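Local atomic coordinates of 7,8-dihydro-6-hydroxymethylpterin pyrophosphokinase-dihydropteroate synthase (Plasmodium falciparum, PDB entry 6JWY), a protein that probably makes dihydropteroate for folate biosynthesis in two steps, pyrophosphorylating 6-hydroxymethyl-7,8-dihydropterin with ATP and then joining the product to 4-aminobenzoate. Residues L458-W463 / D474-I479; M529-N534 / L578-K583; D550-L555 / I594-E599. The protein carries 1 engineered substitution. One frame throughout, in Å; residues are numbered along the deposited sequence.

Contact 1 of 3, residues L458-W463 / D474-I479; sequences LFQKEW and DAKPII
Lys476 crosses the face of the Trp463 indole, near the end of helix 448-464, at a slant, and this pair makes the tight part of the contact. The methylene CG of Lys476 sits over the face of the Trp463 indole, 3.7 Å from the centroid of the five-membered ring, a CH-pi contact. Behind it the lysine backbone closes on the six-membered ring, with Trp463 CZ2 3.4 Å from Lys476 CA. The indole reaches this far because its CG stands anti to the backbone N (chi1 175°), which throws the ring forward across the gap. Pro477 CD packs more loosely, 4.3 Å from Trp463 CZ3. Lys476 runs fully extended from CG onward, its CD and CE passing beside NE1 and CD1 of the indole, and delivers its ammonium to Gln460. Lys476 NZ donates to Gln460 OE1 at 2.8 Å; the C=O...N angle is 145° and the donor is tilted 32° from the carbonyl plane. The two side chains meet at about a right angle. This polar end is on the partly exposed side, whereas Phe459 turns inward. Packing is looser on that buried side: Phe459 CZ stands 4.1 Å from Pro477 CG, and Phe459 CE1 is 4.1 Å from Ile479 CD1. Helix 411-423 adds to the apolar layer, Met418 touching both Phe459 and Ile479 while Ile422 meets Pro477. Backbone bonds from Ile479 to Ile500 tie strand 478-482 into the parallel sheet. Here helix 448-464 packs on the loop and strand that follow it, as in the alpha-to-beta returns of a TIM barrel, the fold of the pterin-binding enzymes.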
loop_
_atom_site.group_PDB
_atom_site.type_symbol
_atom_site.label_atom_id
_atom_site.label_comp_id
_atom_site.label_asym_id
_atom_site.label_seq_id
_atom_site.Cartn_x
_atom_site.Cartn_y
_atom_site.Cartn_z
ATOM N N LEU A 458 22.614 -26.086 -23.132
ATOM C CA LEU A 458 22.437 -25.295 -24.333
ATOM C C LEU A 458 22.490 -23.812 -23.963
ATOM O O LEU A 458 23.298 -23.060 -24.524
ATOM C CB LEU A 458 21.104 -25.677 -24.975
ATOM C CG LEU A 458 20.858 -25.123 -26.379
ATOM C CD1 LEU A 458 22.145 -25.074 -27.194
ATOM C CD2 LEU A 458 19.781 -25.933 -27.095
ATOM N N PHE A 459 21.650 -23.411 -22.990
ATOM C CA PHE A 459 21.513 -22.010 -22.630
ATOM C C PHE A 459 22.875 -21.425 -22.272
ATOM O O PHE A 459 23.184 -20.311 -22.689
ATOM C CB PHE A 459 20.532 -21.769 -21.476
ATOM C CG PHE A 459 20.639 -20.358 -20.950
ATOM C CD1 PHE A 459 21.547 -20.041 -19.951
ATOM C CD2 PHE A 459 19.916 -19.323 -21.534
ATOM C CE1 PHE A 459 21.693 -18.730 -19.519
ATOM C CE2 PHE A 459 20.058 -18.012 -21.089
ATOM C CZ PHE A 459 20.945 -17.712 -20.078
ATOM N N GLN A 460 23.667 -22.169 -21.493
ATOM C CA GLN A 460 24.955 -21.676 -21.028
ATOM C C GLN A 460 25.886 -21.426 -22.220
ATOM O O GLN A 460 26.587 -20.411 -22.261
ATOM C CB GLN A 460 25.567 -22.637 -20.008
ATOM C CG GLN A 460 26.258 -21.946 -18.836
ATOM C CD GLN A 460 25.360 -21.267 -17.816
ATOM O OE1 GLN A 460 25.779 -20.316 -17.153
ATOM N NE2 GLN A 460 24.130 -21.751 -17.649
ATOM N N LYS A 461 25.863 -22.351 -23.196
ATOM C CA LYS A 461 26.610 -22.229 -24.443
ATOM C C LYS A 461 26.115 -21.033 -25.263
ATOM O O LYS A 461 26.916 -20.226 -25.731
ATOM C CB LYS A 461 26.557 -23.539 -25.243
ATOM C CG LYS A 461 26.590 -23.421 -26.765
ATOM C CD LYS A 461 27.885 -22.867 -27.358
ATOM C CE LYS A 461 27.758 -22.453 -28.812
ATOM N NZ LYS A 461 28.924 -21.654 -29.272
ATOM N N GLU A 462 24.793 -20.929 -25.434
ATOM C CA GLU A 462 24.196 -19.890 -26.251
ATOM C C GLU A 462 24.366 -18.513 -25.607
ATOM O O GLU A 462 24.227 -17.497 -26.284
ATOM C CB GLU A 462 22.710 -20.185 -26.427
ATOM C CG GLU A 462 22.135 -19.607 -27.700
ATOM C CD GLU A 462 22.291 -20.563 -28.862
ATOM O OE1 GLU A 462 21.415 -21.442 -29.015
ATOM O OE2 GLU A 462 23.301 -20.443 -29.592
ATOM N N TRP A 463 24.642 -18.464 -24.298
ATOM C CA TRP A 463 24.818 -17.180 -23.636
ATOM C C TRP A 463 26.266 -16.722 -23.775
ATOM O O TRP A 463 26.534 -15.524 -23.757
ATOM C CB TRP A 463 24.382 -17.190 -22.155
ATOM C CG TRP A 463 24.680 -15.886 -21.478
ATOM C CD1 TRP A 463 25.839 -15.529 -20.846
ATOM C CD2 TRP A 463 23.823 -14.733 -21.433
ATOM N NE1 TRP A 463 25.761 -14.230 -20.415
ATOM C CE2 TRP A 463 24.537 -13.719 -20.760
ATOM C CE3 TRP A 463 22.521 -14.462 -21.881
ATOM C CZ2 TRP A 463 23.983 -12.461 -20.519
ATOM C CZ3 TRP A 463 21.978 -13.212 -21.655
ATOM C CH2 TRP A 463 22.705 -12.226 -20.980
ATOM N N ASP A 474 26.685 -8.302 -17.029
ATOM C CA ASP A 474 25.797 -8.380 -15.876
ATOM C C ASP A 474 24.347 -8.136 -16.308
ATOM O O ASP A 474 23.566 -7.499 -15.602
ATOM C CB ASP A 474 26.324 -7.576 -14.675
ATOM C CG ASP A 474 26.481 -6.081 -14.918
ATOM O OD1 ASP A 474 27.149 -5.703 -15.911
ATOM O OD2 ASP A 474 25.937 -5.301 -14.107
ATOM N N ALA A 475 24.016 -8.671 -17.489
ATOM C CA ALA A 475 22.659 -8.750 -17.994
ATOM C C ALA A 475 22.210 -10.208 -17.997
ATOM O O ALA A 475 21.145 -10.525 -18.536
ATOM C CB ALA A 475 22.612 -8.178 -19.390
ATOM N N LYS A 476 23.050 -11.085 -17.420
ATOM C CA LYS A 476 22.774 -12.515 -17.368
ATOM C C LYS A 476 21.781 -12.797 -16.244
ATOM O O LYS A 476 21.946 -12.330 -15.120
ATOM C CB LYS A 476 24.057 -13.309 -17.122
ATOM C CG LYS A 476 23.965 -14.801 -17.429
ATOM C CD LYS A 476 25.258 -15.508 -17.079
ATOM C CE LYS A 476 25.234 -16.986 -17.387
ATOM N NZ LYS A 476 26.576 -17.603 -17.231
ATOM N N PRO A 477 20.700 -13.551 -16.508
ATOM C CA PRO A 477 19.753 -13.871 -15.450
ATOM C C PRO A 477 20.415 -14.822 -14.464
ATOM O O PRO A 477 21.346 -15.563 -14.806
ATOM C CB PRO A 477 18.600 -14.585 -16.165
ATOM C CG PRO A 477 19.246 -15.125 -17.433
ATOM C CD PRO A 477 20.328 -14.127 -17.810
ATOM N N ILE A 478 19.923 -14.720 -13.228
ATOM C CA ILE A 478 20.119 -15.717 -12.201
ATOM C C ILE A 478 19.250 -16.906 -12.592
ATOM O O ILE A 478 18.151 -16.713 -13.119
ATOM C CB ILE A 478 19.747 -15.083 -10.850
ATOM C CG1 ILE A 478 20.699 -13.926 -10.518
ATOM C CG2 ILE A 478 19.692 -16.131 -9.751
ATOM C CD1 ILE A 478 20.089 -12.876 -9.620
ATOM N N ILE A 479 19.799 -18.115 -12.403
ATOM C CA ILE A 479 19.136 -19.344 -12.806
ATOM C C ILE A 479 18.823 -20.136 -11.539
ATOM O O ILE A 479 19.712 -20.435 -10.719
ATOM C CB ILE A 479 20.008 -20.181 -13.780
ATOM C CG1 ILE A 479 20.537 -19.383 -14.979
ATOM C CG2 ILE A 479 19.297 -21.444 -14.223
ATOM C CD1 ILE A 479 19.506 -19.136 -16.075
#

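Contact 2 of 3, residues M529-N534 / L578-K583; sequences MHKRGN and LGFAKK. With CKL (4-[(2-azanyl-4-oxidanylidene-7,8-dihydro-3~{H}-pteridin-6-yl)methylamino]-~{N}-(5,6-dimethoxypyrimidin-4-yl)benzenesulfonamide), chain C; ACT (acetate ion), chain I.
The pterin-sulfonamide pocket of the dihydropteroate synthase domain is walled here by Met529 and Phe580, Met529 lying over one face of Phe580 beside the bound CKL. The methyl CE of Met529 sits almost over the centre of the Phe580 ring, 3.5 Å from the centroid and 11° off the normal, while SD lies obliquely in a Met-aromatic contact. The sulfur also faces the ligand, with Met529 SD 3.4 Å from CKL N3. On the opposite face of the phenyl ring lies CKL C20, offset toward the rim, and CKL N7 comes in at the ring edge, so Phe580 is sandwiched between protein and ligand. Lys531 CB presses on Phe580 CB at 3.6 Å, and the Lys531 ammonium NZ, its chain bent at chi4, turns back to bond Gly533 O in its own loop.

Both segments are loops that follow strands 525-529 and 572-575 at the C-terminal end of a TIM barrel, where this family binds its substrates. Lys582 fastens the loops together: bent at chi2 and chi3, it brings NZ to His530 ND1 at 2.8 Å, only 7° out of the imidazole plane. Weak bonds from the same ammonium go to the carbonyl oxygens of His530 and Phe580, and Ile576 O is a further acceptor. Across the ring, His530 NE2 donates to acetate O at 3.0 Å, nearly straight at 168°. Arg532 grips this probable crystallisation acetate with NE and NH2, one to each oxygen, and Arg532 CB packs 3.5 Å from Ala581 CB.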
loop_
_atom_site.group_PDB
_atom_site.type_symbol
_atom_site.label_atom_id
_atom_site.label_comp_id
_atom_site.label_asym_id
_atom_site.label_seq_id
_atom_site.Cartn_x
_atom_site.Cartn_y
_atom_site.Cartn_z
ATOM N N MET A 529 10.146 -23.882 0.410
ATOM C CA MET A 529 8.712 -23.663 0.258
ATOM C C MET A 529 7.937 -24.594 1.197
ATOM O O MET A 529 8.374 -25.704 1.467
ATOM C CB MET A 529 8.289 -23.936 -1.195
ATOM C CG MET A 529 6.888 -23.472 -1.497
ATOM S SD MET A 529 6.209 -24.272 -2.955
ATOM C CE MET A 529 5.716 -25.887 -2.329
ATOM N N HIS A 530 6.772 -24.147 1.673
ATOM C CA HIS A 530 5.939 -24.983 2.521
ATOM C C HIS A 530 4.967 -25.772 1.658
ATOM O O HIS A 530 4.334 -25.200 0.760
ATOM C CB HIS A 530 5.070 -24.159 3.484
ATOM C CG HIS A 530 4.105 -25.027 4.225
ATOM N ND1 HIS A 530 2.819 -25.280 3.762
ATOM C CD2 HIS A 530 4.257 -25.758 5.354
ATOM C CE1 HIS A 530 2.204 -26.097 4.592
ATOM N NE2 HIS A 530 3.070 -26.402 5.589
ATOM N N LYS A 531 4.820 -27.062 1.983
ATOM C CA LYS A 531 3.716 -27.872 1.486
ATOM C C LYS A 531 3.517 -29.076 2.400
ATOM O O LYS A 531 4.319 -29.327 3.288
ATOM C CB LYS A 531 3.985 -28.372 0.062
ATOM C CG LYS A 531 5.110 -29.379 -0.074
ATOM C CD LYS A 531 5.201 -29.930 -1.492
ATOM C CE LYS A 531 6.425 -30.806 -1.702
ATOM N NZ LYS A 531 6.425 -31.969 -0.783
ATOM N N ARG A 532 2.445 -29.826 2.163
ATOM C CA ARG A 532 2.212 -31.080 2.852
ATOM C C ARG A 532 2.007 -32.159 1.803
ATOM O O ARG A 532 1.501 -31.876 0.720
ATOM C CB ARG A 532 0.966 -30.937 3.710
ATOM C CG ARG A 532 1.234 -30.172 4.988
ATOM C CD ARG A 532 -0.114 -30.028 5.662
ATOM N NE ARG A 532 -0.060 -29.515 7.022
ATOM C CZ ARG A 532 -1.153 -29.249 7.711
ATOM N NH1 ARG A 532 -2.328 -29.420 7.122
ATOM N NH2 ARG A 532 -1.078 -28.774 8.946
ATOM N N GLY A 533 2.421 -33.386 2.135
ATOM C CA GLY A 533 2.213 -34.544 1.276
ATOM C C GLY A 533 2.851 -34.388 -0.106
ATOM O O GLY A 533 3.939 -33.823 -0.245
ATOM N N ASN A 534 2.148 -34.921 -1.113
ATOM C CA ASN A 534 2.531 -34.884 -2.516
ATOM C C ASN A 534 1.283 -34.507 -3.325
ATOM O O ASN A 534 0.212 -34.317 -2.752
ATOM C CB ASN A 534 3.150 -36.220 -2.925
ATOM C CG ASN A 534 2.139 -37.348 -2.864
ATOM O OD1 ASN A 534 1.190 -37.377 -3.648
ATOM N ND2 ASN A 534 2.317 -38.267 -1.926
ATOM N N LEU A 578 1.753 -21.196 -2.136
ATOM C CA LEU A 578 0.341 -21.011 -2.420
ATOM C C LEU A 578 -0.181 -22.212 -3.212
ATOM O O LEU A 578 0.501 -22.710 -4.111
ATOM C CB LEU A 578 0.197 -19.721 -3.234
ATOM C CG LEU A 578 0.500 -18.421 -2.493
ATOM C CD1 LEU A 578 0.315 -17.254 -3.436
ATOM C CD2 LEU A 578 -0.387 -18.262 -1.264
ATOM N N GLY A 579 -1.396 -22.662 -2.899
ATOM C CA GLY A 579 -2.004 -23.761 -3.634
ATOM C C GLY A 579 -1.473 -25.162 -3.303
ATOM O O GLY A 579 -1.866 -26.125 -3.951
ATOM N N PHE A 580 -0.571 -25.307 -2.326
ATOM C CA PHE A 580 -0.099 -26.641 -1.971
ATOM C C PHE A 580 -0.542 -27.016 -0.553
ATOM O O PHE A 580 0.022 -26.536 0.432
ATOM C CB PHE A 580 1.420 -26.676 -1.894
ATOM C CG PHE A 580 2.201 -26.659 -3.180
ATOM C CD1 PHE A 580 2.639 -27.853 -3.745
ATOM C CD2 PHE A 580 2.566 -25.448 -3.770
ATOM C CE1 PHE A 580 3.434 -27.842 -4.876
ATOM C CE2 PHE A 580 3.345 -25.438 -4.920
ATOM C CZ PHE A 580 3.784 -26.636 -5.462
ATOM N N ALA A 581 -1.516 -27.928 -0.449
ATOM C CA ALA A 581 -2.070 -28.297 0.844
ATOM C C ALA A 581 -2.705 -27.063 1.470
ATOM O O ALA A 581 -2.568 -26.817 2.679
ATOM C CB ALA A 581 -1.009 -28.894 1.737
ATOM N N LYS A 582 -3.381 -26.294 0.601
ATOM C CA LYS A 582 -4.100 -25.093 0.991
ATOM C C LYS A 582 -5.383 -25.040 0.164
ATOM O O LYS A 582 -5.333 -25.075 -1.063
ATOM C CB LYS A 582 -3.217 -23.878 0.665
ATOM C CG LYS A 582 -2.432 -23.252 1.809
ATOM C CD LYS A 582 -1.098 -23.891 2.182
ATOM C CE LYS A 582 0.044 -23.518 1.265
ATOM N NZ LYS A 582 1.328 -24.104 1.715
ATOM N N LYS A 583 -6.540 -24.945 0.817
ATOM C CA LYS A 583 -7.744 -24.541 0.096
ATOM C C LYS A 583 -7.551 -23.120 -0.462
ATOM O O LYS A 583 -6.779 -22.324 0.078
ATOM C CB LYS A 583 -8.951 -24.559 1.044
ATOM C CG LYS A 583 -9.346 -25.909 1.637
ATOM C CD LYS A 583 -9.442 -27.017 0.613
ATOM C CE LYS A 583 -10.438 -28.100 0.987
ATOM N NZ LYS A 583 -10.282 -29.316 0.149
HETATM C C2 CKL C . 8.068 -22.370 -5.654
HETATM C C4 CKL C . 5.728 -22.155 -5.923
HETATM C C5 CKL C . 5.715 -23.139 -7.014
HETATM C C6 CKL C . 7.043 -23.697 -7.326
HETATM O O24 CKL C . -3.606 -25.020 -7.261
HETATM S S21 CKL C . -3.114 -25.212 -8.609
HETATM O O23 CKL C . -3.606 -24.108 -9.368
HETATM N N22 CKL C . -3.615 -26.533 -9.413
HETATM C C25 CKL C . -4.293 -27.582 -8.883
HETATM C C30 CKL C . -4.701 -28.607 -9.727
HETATM O O31 CKL C . -4.420 -28.566 -11.073
HETATM C C32 CKL C . -3.283 -29.255 -11.602
HETATM C C29 CKL C . -5.413 -29.667 -9.191
HETATM O O33 CKL C . -5.838 -30.696 -10.003
HETATM C C34 CKL C . -7.134 -31.300 -9.852
HETATM N N28 CKL C . -5.676 -29.678 -7.859
HETATM C C27 CKL C . -5.269 -28.677 -7.055
HETATM N N26 CKL C . -4.591 -27.636 -7.555
HETATM C C18 CKL C . -1.515 -25.389 -8.600
HETATM C C17 CKL C . -0.818 -25.178 -9.791
HETATM C C16 CKL C . 0.562 -25.337 -9.805
HETATM C C19 CKL C . -0.832 -25.786 -7.438
HETATM C C20 CKL C . 0.555 -25.942 -7.460
HETATM C C15 CKL C . 1.258 -25.693 -8.646
HETATM N N14 CKL C . 2.630 -25.826 -8.670
HETATM C C13 CKL C . 3.590 -25.117 -9.529
HETATM C C8 CKL C . 4.704 -24.522 -8.676
HETATM C C9 CKL C . 6.023 -25.101 -9.025
HETATM N N10 CKL C . 7.141 -24.615 -8.280
HETATM N N1 CKL C . 8.169 -23.285 -6.655
HETATM N N7 CKL C . 4.585 -23.547 -7.692
HETATM O O12 CKL C . 4.659 -21.605 -5.574
HETATM N N3 CKL C . 6.886 -21.843 -5.302
HETATM N N11 CKL C . 9.164 -22.009 -4.962
HETATM C C ACT I . 2.196 -27.731 8.681
HETATM O O ACT I . 2.270 -28.416 7.643
HETATM O OXT ACT I . 1.286 -27.859 9.542
HETATM C CH3 ACT I . 3.294 -26.702 8.936
#

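Contact 3 of 3, residues D550-L555 / I594-E599; sequences DIKNYL and IHVYDE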
loop_
_atom_site.group_PDB
_atom_site.type_symbol
_atom_site.label_atom_id
_atom_site.label_comp_id
_atom_site.label_asym_id
_atom_site.label_seq_id
_atom_site.Cartn_x
_atom_site.Cartn_y
_atom_site.Cartn_z
ATOM N N ASP A 550 1.518 -21.354 11.508
ATOM C CA ASP A 550 2.022 -22.719 11.398
ATOM C C ASP A 550 3.056 -22.753 10.269
ATOM O O ASP A 550 4.188 -23.243 10.434
ATOM C CB ASP A 550 0.912 -23.734 11.105
ATOM C CG ASP A 550 -0.163 -23.877 12.180
ATOM O OD1 ASP A 550 0.122 -23.595 13.372
ATOM O OD2 ASP A 550 -1.298 -24.268 11.818
ATOM N N ILE A 551 2.640 -22.200 9.118
ATOM C CA ILE A 551 3.473 -22.122 7.933
ATOM C C ILE A 551 4.712 -21.273 8.199
ATOM O O ILE A 551 5.822 -21.662 7.824
ATOM C CB ILE A 551 2.654 -21.663 6.718
ATOM C CG1 ILE A 551 1.758 -22.828 6.274
ATOM C CG2 ILE A 551 3.564 -21.169 5.599
ATOM C CD1 ILE A 551 0.472 -22.426 5.596
ATOM N N LYS A 552 4.528 -20.134 8.867
ATOM C CA LYS A 552 5.668 -19.289 9.141
ATOM C C LYS A 552 6.650 -20.017 10.057
ATOM O O LYS A 552 7.846 -19.970 9.821
ATOM C CB LYS A 552 5.239 -17.918 9.672
ATOM C CG LYS A 552 6.404 -17.093 10.220
ATOM C CD LYS A 552 5.984 -15.766 10.768
ATOM C CE LYS A 552 7.152 -14.961 11.290
ATOM N NZ LYS A 552 6.675 -13.733 11.970
ATOM N N ASN A 553 6.152 -20.704 11.088
ATOM C CA ASN A 553 6.998 -21.432 12.022
ATOM C C ASN A 553 7.767 -22.566 11.321
ATOM O O ASN A 553 8.941 -22.825 11.638
ATOM C CB ASN A 553 6.202 -21.861 13.263
ATOM C CG ASN A 553 6.904 -22.957 14.050
ATOM O OD1 ASN A 553 7.881 -22.700 14.778
ATOM N ND2 ASN A 553 6.442 -24.200 13.894
ATOM N N TYR A 554 7.097 -23.237 10.362
ATOM C CA TYR A 554 7.668 -24.350 9.613
ATOM C C TYR A 554 8.896 -23.865 8.845
ATOM O O TYR A 554 9.982 -24.452 8.955
ATOM C CB TYR A 554 6.620 -24.936 8.665
ATOM C CG TYR A 554 7.164 -25.932 7.672
ATOM C CD1 TYR A 554 7.618 -25.516 6.424
ATOM C CD2 TYR A 554 7.272 -27.283 7.987
ATOM C CE1 TYR A 554 8.173 -26.406 5.521
ATOM C CE2 TYR A 554 7.813 -28.186 7.089
ATOM C CZ TYR A 554 8.258 -27.746 5.852
ATOM O OH TYR A 554 8.761 -28.632 4.935
ATOM N N LEU A 555 8.721 -22.749 8.106
ATOM C CA LEU A 555 9.791 -22.185 7.295
ATOM C C LEU A 555 10.930 -21.709 8.188
ATOM O O LEU A 555 12.093 -21.960 7.887
ATOM C CB LEU A 555 9.245 -21.063 6.401
ATOM C CG LEU A 555 8.345 -21.526 5.249
ATOM C CD1 LEU A 555 7.763 -20.344 4.509
ATOM C CD2 LEU A 555 9.081 -22.438 4.279
ATOM N N ILE A 594 0.538 -11.583 4.315
ATOM C CA ILE A 594 1.918 -11.708 3.870
ATOM C C ILE A 594 2.861 -10.824 4.703
ATOM O O ILE A 594 4.072 -11.034 4.667
ATOM C CB ILE A 594 2.031 -11.453 2.351
ATOM C CG1 ILE A 594 3.212 -12.202 1.733
ATOM C CG2 ILE A 594 2.102 -9.975 2.049
ATOM C CD1 ILE A 594 3.032 -13.700 1.684
ATOM N N HIS A 595 2.316 -9.870 5.477
ATOM C CA HIS A 595 3.132 -8.903 6.203
ATOM C C HIS A 595 4.060 -9.599 7.193
ATOM O O HIS A 595 5.091 -9.074 7.616
ATOM C CB HIS A 595 2.256 -7.869 6.924
ATOM C CG HIS A 595 1.405 -8.457 7.989
ATOM N ND1 HIS A 595 0.169 -8.990 7.709
ATOM C CD2 HIS A 595 1.621 -8.635 9.311
ATOM C CE1 HIS A 595 -0.355 -9.497 8.814
ATOM N NE2 HIS A 595 0.521 -9.276 9.820
ATOM N N VAL A 596 3.640 -10.790 7.571
ATOM C CA VAL A 596 4.319 -11.642 8.525
ATOM C C VAL A 596 5.745 -11.966 8.052
ATOM O O VAL A 596 6.593 -12.338 8.874
ATOM C CB VAL A 596 3.390 -12.850 8.714
ATOM C CG1 VAL A 596 4.021 -14.210 8.521
ATOM C CG2 VAL A 596 2.510 -12.715 9.939
ATOM N N TYR A 597 6.021 -11.757 6.754
ATOM C CA TYR A 597 7.358 -11.983 6.227
ATOM C C TYR A 597 8.118 -10.675 5.965
ATOM O O TYR A 597 9.047 -10.683 5.149
ATOM C CB TYR A 597 7.318 -12.870 4.978
ATOM C CG TYR A 597 6.709 -14.225 5.232
ATOM C CD1 TYR A 597 5.349 -14.421 5.064
ATOM C CD2 TYR A 597 7.474 -15.280 5.718
ATOM C CE1 TYR A 597 4.761 -15.644 5.356
ATOM C CE2 TYR A 597 6.905 -16.509 6.004
ATOM C CZ TYR A 597 5.545 -16.680 5.830
ATOM O OH TYR A 597 4.944 -17.867 6.115
ATOM N N ASP A 598 7.771 -9.583 6.681
ATOM C CA ASP A 598 8.411 -8.288 6.480
ATOM C C ASP A 598 9.880 -8.340 6.894
ATOM O O ASP A 598 10.673 -7.505 6.461
ATOM C CB ASP A 598 7.767 -7.139 7.271
ATOM C CG ASP A 598 6.410 -6.630 6.794
ATOM O OD1 ASP A 598 5.948 -7.028 5.666
ATOM O OD2 ASP A 598 5.804 -5.823 7.554
ATOM N N GLU A 599 10.262 -9.285 7.747
ATOM C CA GLU A 599 11.658 -9.283 8.148
ATOM C C GLU A 599 12.489 -10.216 7.256
ATOM O O GLU A 599 13.686 -10.354 7.518
ATOM C CB GLU A 599 11.831 -9.765 9.593
ATOM C CG GLU A 599 11.402 -8.784 10.666
ATOM C CD GLU A 599 11.996 -7.393 10.556
ATOM O OE1 GLU A 599 13.231 -7.257 10.722
ATOM O OE2 GLU A 599 11.215 -6.449 10.286
#
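Lys552 and Tyr597 bring helix 547-564 of the TIM barrel against the turn that leaves helix 584-592 and leads toward strand 603-604. Most of the contact is van der Waals packing. The aliphatic chain of Lys552 lies against Val596, with Lys552 CD 3.4 Å from Val596 CG1. That chain is extended from CG to NZ, and its CG is anti to the backbone N (chi1 169°), which lays the methylenes obliquely across Val596. Val596 CG1 also lies over one face of the neighbouring Tyr597 ring, toward its rim, so the same methyl serves both the lysine chain and the tyrosine. Val548 and Tyr549, earlier on the helix, touch Val596 too.

The phenol of Tyr597 is driven between side chains on the helix surface. Tyr597 OH stands 3.4 Å from Lys552 CA and 3.6 Å from Ile551 CG2, and the side chains of Ile551 and Tyr597 cross at about a right angle. Leu555 CD1 approaches the ring from one turn farther along the helix, 4.2 Å from Tyr597 CE2. Phe574 of strand 572-575 touches both Leu555 and Tyr597, which carries this apolar patch on to the barrel wall.

Polar contacts are few. Tyr597 O accepts a bond from Lys386, and Glu599 makes a salt bridge with Arg374 of strand 373-376, which lies outside the barrel sheet. Within the turn, Tyr597 N bonds to Ile594 O at 2.9 Å. Across the contact the ammonium of Lys552 reaches past the valine methyl to the backbone, where Lys552 NZ makes a weak hydrogen bond to Val596 O at 3.4 Å.

In the fold
All three contacts belong to the pterin-binding TIM barrel, around its parallel sheet. Contact 1 closes along the chain before the others open; contacts 2 and 3 interleave, 550-555 falling between the two loops of contact 2. Their centres are about 15 Å apart and they touch, His530 CD2 lying 3.5 Å from Tyr554 CD1, so helix 547-564 backs the loop that lines the ligand pocket. Strand 572-575 leads into the second loop of contact 2 and also packs on contact 3. Contact 1, centred about 31 Å from contact 2 and 32 Å from contact 3, joins helix 448-464 to strand 478-482 in another part of the barrel wall.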